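Local coordinates for periplasmic binding protein/LacI transcriptional regulator (Burkholderia graminis C4D1M, PDB 5HQJ), which probably binds sugars for uptake by an ABC transporter, as a periplasmic solute-binding protein caught here holding D-arabinose, at residues K24-I29 with A56-Q61; G221-A226 with P250-G255. All coordinates share one frame; numbering follows the deposited sequence.

Contact 1: K24-I29 with A56-Q61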
# COMPACT_ATOMS: atom_id res chain seq x y z
N LYS A 24 -31.14 -6.56 -6.88
CA LYS A 24 -30.79 -7.96 -6.60
C LYS A 24 -31.07 -8.33 -5.15
O LYS A 24 -30.86 -7.52 -4.23
CB LYS A 24 -29.30 -8.24 -6.87
CG LYS A 24 -28.78 -7.97 -8.27
CD LYS A 24 -28.57 -9.23 -9.06
CE LYS A 24 -27.57 -10.19 -8.46
NZ LYS A 24 -26.64 -10.75 -9.49
N ASP A 25 -31.51 -9.56 -4.91
CA ASP A 25 -31.59 -10.03 -3.53
C ASP A 25 -30.17 -10.28 -3.03
O ASP A 25 -29.36 -10.89 -3.74
CB ASP A 25 -32.44 -11.30 -3.42
CG ASP A 25 -33.91 -11.00 -3.19
OD1 ASP A 25 -34.33 -9.84 -3.42
OD2 ASP A 25 -34.65 -11.92 -2.77
N ALA A 26 -29.88 -9.81 -1.82
CA ALA A 26 -28.52 -9.82 -1.29
C ALA A 26 -27.80 -11.13 -1.57
O ALA A 26 -26.65 -11.13 -2.04
CB ALA A 26 -28.55 -9.55 0.20
N LYS A 27 -28.48 -12.25 -1.35
CA LYS A 27 -27.87 -13.56 -1.51
C LYS A 27 -27.52 -13.86 -2.97
O LYS A 27 -26.64 -14.69 -3.24
CB LYS A 27 -28.80 -14.65 -0.97
CG LYS A 27 -30.13 -14.76 -1.71
CD LYS A 27 -30.89 -16.00 -1.29
CE LYS A 27 -32.08 -16.23 -2.20
NZ LYS A 27 -33.32 -16.55 -1.44
N ASP A 28 -28.18 -13.18 -3.90
CA ASP A 28 -27.86 -13.32 -5.33
C ASP A 28 -26.74 -12.38 -5.77
O ASP A 28 -26.25 -12.47 -6.90
CB ASP A 28 -29.10 -13.06 -6.19
CG ASP A 28 -30.26 -13.96 -5.83
OD1 ASP A 28 -30.02 -15.17 -5.59
OD2 ASP A 28 -31.40 -13.45 -5.79
N ILE A 29 -26.32 -11.48 -4.87
CA ILE A 29 -25.24 -10.56 -5.18
C ILE A 29 -23.90 -11.23 -4.99
O ILE A 29 -23.66 -11.92 -4.00
CB ILE A 29 -25.28 -9.30 -4.31
CG1 ILE A 29 -26.57 -8.52 -4.56
CG2 ILE A 29 -24.08 -8.38 -4.63
CD1 ILE A 29 -26.75 -7.31 -3.66
N ALA A 56 -23.56 -7.86 4.85
CA ALA A 56 -24.48 -7.51 3.79
C ALA A 56 -25.26 -8.73 3.33
O ALA A 56 -26.27 -8.62 2.65
CB ALA A 56 -23.72 -6.88 2.63
N GLY A 57 -24.77 -9.91 3.69
CA GLY A 57 -25.38 -11.15 3.22
C GLY A 57 -25.14 -11.50 1.76
O GLY A 57 -25.92 -12.24 1.16
N VAL A 58 -24.05 -11.00 1.19
CA VAL A 58 -23.75 -11.27 -0.21
C VAL A 58 -22.67 -12.34 -0.34
O VAL A 58 -21.94 -12.63 0.61
CB VAL A 58 -23.32 -9.99 -0.95
CG1 VAL A 58 -24.28 -8.87 -0.63
CG2 VAL A 58 -21.90 -9.58 -0.56
N LYS A 59 -22.60 -12.93 -1.53
CA LYS A 59 -21.53 -13.85 -1.89
C LYS A 59 -20.26 -13.04 -2.09
O LYS A 59 -20.29 -11.98 -2.71
CB LYS A 59 -21.89 -14.64 -3.17
CG LYS A 59 -20.69 -15.16 -3.96
CD LYS A 59 -19.86 -16.19 -3.19
CE LYS A 59 -18.60 -16.58 -3.95
NZ LYS A 59 -17.63 -17.30 -3.07
N TYR A 60 -19.16 -13.55 -1.56
CA TYR A 60 -17.89 -12.86 -1.57
C TYR A 60 -16.78 -13.81 -2.00
O TYR A 60 -16.73 -14.94 -1.52
CB TYR A 60 -17.61 -12.29 -0.17
CG TYR A 60 -16.19 -11.80 0.04
CD1 TYR A 60 -15.77 -10.57 -0.46
CD2 TYR A 60 -15.27 -12.55 0.75
CE1 TYR A 60 -14.48 -10.13 -0.27
CE2 TYR A 60 -13.98 -12.12 0.96
CZ TYR A 60 -13.58 -10.91 0.44
OH TYR A 60 -12.29 -10.45 0.63
N GLN A 61 -15.91 -13.36 -2.91
CA GLN A 61 -14.65 -14.05 -3.17
C GLN A 61 -13.43 -13.13 -3.15
O GLN A 61 -13.45 -11.97 -3.61
CB GLN A 61 -14.69 -14.81 -4.51
CG GLN A 61 -15.58 -14.15 -5.50
CD GLN A 61 -15.57 -14.81 -6.87
OE1 GLN A 61 -14.74 -15.68 -7.16
NE2 GLN A 61 -16.49 -14.39 -7.72
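Lys59 N donates to Ile29 O over 2.9 Å, the one conventional hydrogen bond between 24-29 and 56-61. The N-H...O angle is a moderate 144°, while the donor sits nearly in line with the carbonyl, the C=O...N angle being 164°. The bond opens the parallel pairing of strand 59-62, an outermost strand of its sheet, with strand 30-34; the ladder then runs on through Lys59 and Gln61 to Val31. Both strands belong to the amino-terminal lobe of this periplasmic binding protein.

Weaker polar contacts come from CA-H groups. Val58 CA approaches Ala26 O at 3.4 Å; the same oxygen receives Ile29 N in the bond that closes the 3-10 turn 26-28, so an N-H and a weaker CA-H both approach it. In the reverse sense Lys27 CA lies 3.6 Å from Gly57 O. Gly57, with positive phi, is the C-prime residue of the Schellman motif ending helix 42-56, and this reversal brings the chain across to the 3-10 turn.

Apolar contact is slight and centres on Val58. Its CG1, turned beside its own backbone N (chi1 -47°), meets Ile29 CB at 3.8 Å, and the two branched side chains meet at a slant, with Ile29 CG2 also close to Val58 CG1. Val58 also touches Val31 and Ala53, between strand 30-34 and helix 42-56.

Two side-chain carbons rest on carbonyl oxygens: Ala26 CB lies 3.5 Å from Ala56 O, and Lys59 CB 3.3 Å from Ile29 O. The lysine chain then bends at chi2 and leads away, and NZ hydrogen-bonds Tyr60 O at 3.0 Å, from above the carbonyl plane.

Polar contact across this surface seam is thus made by main-chain atoms, and its directionality rests on one N-H...O bond backed by CA-H...O contacts.

Contact 2: G221-A226 with P250-G255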
# COMPACT_ATOMS: atom_id res chain seq x y z
N GLY A 221 10.05 -2.62 3.51
CA GLY A 221 11.19 -1.77 3.84
C GLY A 221 11.53 -1.84 5.31
O GLY A 221 12.71 -1.99 5.69
N GLY A 222 10.50 -1.76 6.16
CA GLY A 222 10.72 -1.89 7.59
C GLY A 222 11.37 -3.21 7.96
O GLY A 222 12.36 -3.24 8.67
N PRO A 223 10.74 -4.34 7.58
CA PRO A 223 11.28 -5.65 7.92
C PRO A 223 12.71 -5.82 7.40
O PRO A 223 13.54 -6.38 8.13
CB PRO A 223 10.27 -6.62 7.29
CG PRO A 223 8.99 -5.79 7.27
CD PRO A 223 9.40 -4.42 6.98
N ALA A 224 13.01 -5.32 6.21
CA ALA A 224 14.35 -5.51 5.67
C ALA A 224 15.39 -4.70 6.47
O ALA A 224 16.44 -5.20 6.82
CB ALA A 224 14.41 -5.13 4.22
N VAL A 225 15.08 -3.45 6.76
CA VAL A 225 16.00 -2.63 7.52
C VAL A 225 16.23 -3.21 8.92
O VAL A 225 17.37 -3.32 9.39
CB VAL A 225 15.50 -1.20 7.62
CG1 VAL A 225 16.40 -0.39 8.54
CG2 VAL A 225 15.56 -0.55 6.27
N ALA A 226 15.17 -3.67 9.56
CA ALA A 226 15.32 -4.22 10.88
C ALA A 226 16.14 -5.50 10.80
O ALA A 226 16.97 -5.73 11.68
CB ALA A 226 13.97 -4.45 11.53
N PRO A 250 3.83 -7.48 11.51
CA PRO A 250 4.40 -7.78 12.83
C PRO A 250 5.92 -7.50 12.95
O PRO A 250 6.39 -7.00 13.95
CB PRO A 250 4.10 -9.27 13.01
CG PRO A 250 2.82 -9.46 12.24
CD PRO A 250 2.95 -8.57 11.04
N ASP A 251 6.66 -7.80 11.89
CA ASP A 251 8.11 -7.53 11.86
C ASP A 251 8.44 -6.04 11.98
O ASP A 251 9.44 -5.64 12.60
CB ASP A 251 8.74 -8.08 10.57
CG ASP A 251 8.89 -9.59 10.60
OD1 ASP A 251 9.13 -10.16 11.68
OD2 ASP A 251 8.76 -10.22 9.52
N THR A 252 7.59 -5.23 11.37
CA THR A 252 7.74 -3.78 11.42
C THR A 252 7.46 -3.25 12.84
O THR A 252 8.21 -2.43 13.40
CB THR A 252 6.78 -3.12 10.40
OG1 THR A 252 7.04 -3.62 9.09
CG2 THR A 252 6.95 -1.64 10.39
N LEU A 253 6.37 -3.75 13.43
CA LEU A 253 6.05 -3.43 14.80
C LEU A 253 7.16 -3.92 15.73
O LEU A 253 7.55 -3.20 16.64
CB LEU A 253 4.72 -4.04 15.16
CG LEU A 253 3.50 -3.37 14.56
CD1 LEU A 253 2.31 -4.20 14.95
CD2 LEU A 253 3.35 -1.94 15.07
N LYS A 254 7.70 -5.11 15.47
CA LYS A 254 8.80 -5.60 16.31
C LYS A 254 10.00 -4.67 16.15
O LYS A 254 10.69 -4.32 17.11
CB LYS A 254 9.18 -7.04 15.97
CG LYS A 254 10.22 -7.61 16.92
CD LYS A 254 10.60 -9.04 16.58
CE LYS A 254 11.70 -9.55 17.51
NZ LYS A 254 11.47 -9.16 18.94
N GLY A 255 10.25 -4.25 14.92
CA GLY A 255 11.35 -3.33 14.68
C GLY A 255 11.19 -2.01 15.43
O GLY A 255 12.16 -1.43 15.92
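The pyrrolidine ring of Pro223 takes two neighbours, Asp251 and Thr252, on the same side of its mean plane, one beyond CB and CG and the other beyond CG and CD. Asp251 meets it through CB, 3.9 Å from Pro223 CB, the two side chains crossing at about a right angle; the methylene, not the flat carboxylate, does the touching. Thr252 comes in at a slant, with OG1 3.3 Å from Pro223 CD and only slightly farther from CG.

These are neighbouring helices of the alpha/beta carboxy-terminal lobe of a periplasmic binding protein. Helix 221-229 links the adjacent parallel strands 211-216 and 242-246, and helix 250-258 the next pair, 242-246 and 263-266, as successive beta-alpha-beta crossovers. Their short segments cross at 51° with axes 8.1 Å apart. The strand ends and loops leading into both helices carry sugar-pocket residues, Ser218 and Gln219 before the first, Phe246 and Asp247 before the second, and the Pro223 side chain is about 9 Å from the bound arabinopyranose, putting this packing close to the pocket, not in it.

Pro223 lies in the first turn of its helix, where a missing N-H costs little. Thr252 holds OG1 beside its own backbone N (chi1 -58°), which turns the hydroxyl to the proline, while Ile264 of strand 263-266 touches the same residue. Leu194 of helix 194-207 also packs on Pro223.

Glycines keep the helices close: Thr252 OG1 faces the bare CA of Gly222, and one turn on, the methyl of Ala226 points at the other helix, with CB 4.2 Å from Gly255 CA.

The two contacts sit in different lobes, with centres 38 Å apart and nearest atoms about 19 Å apart, and share no strand or helix. Contact 1 is a surface contact at the edge of the amino-terminal sheet, where a loop meets the start of an outer strand; contact 2 is buried between helices of the carboxy-terminal lobe. Their chemistry follows: main-chain polar groups, with a little aliphatic packing, join 24-29 to 56-61, whereas in contact 2 the backbone bonds run within each helix, not between them, and the helices meet through a proline ring, a threonine hydroxyl, an aspartate methylene and small residues. Of the two, contact 2 adjoins strand ends and loops that carry pocket residues.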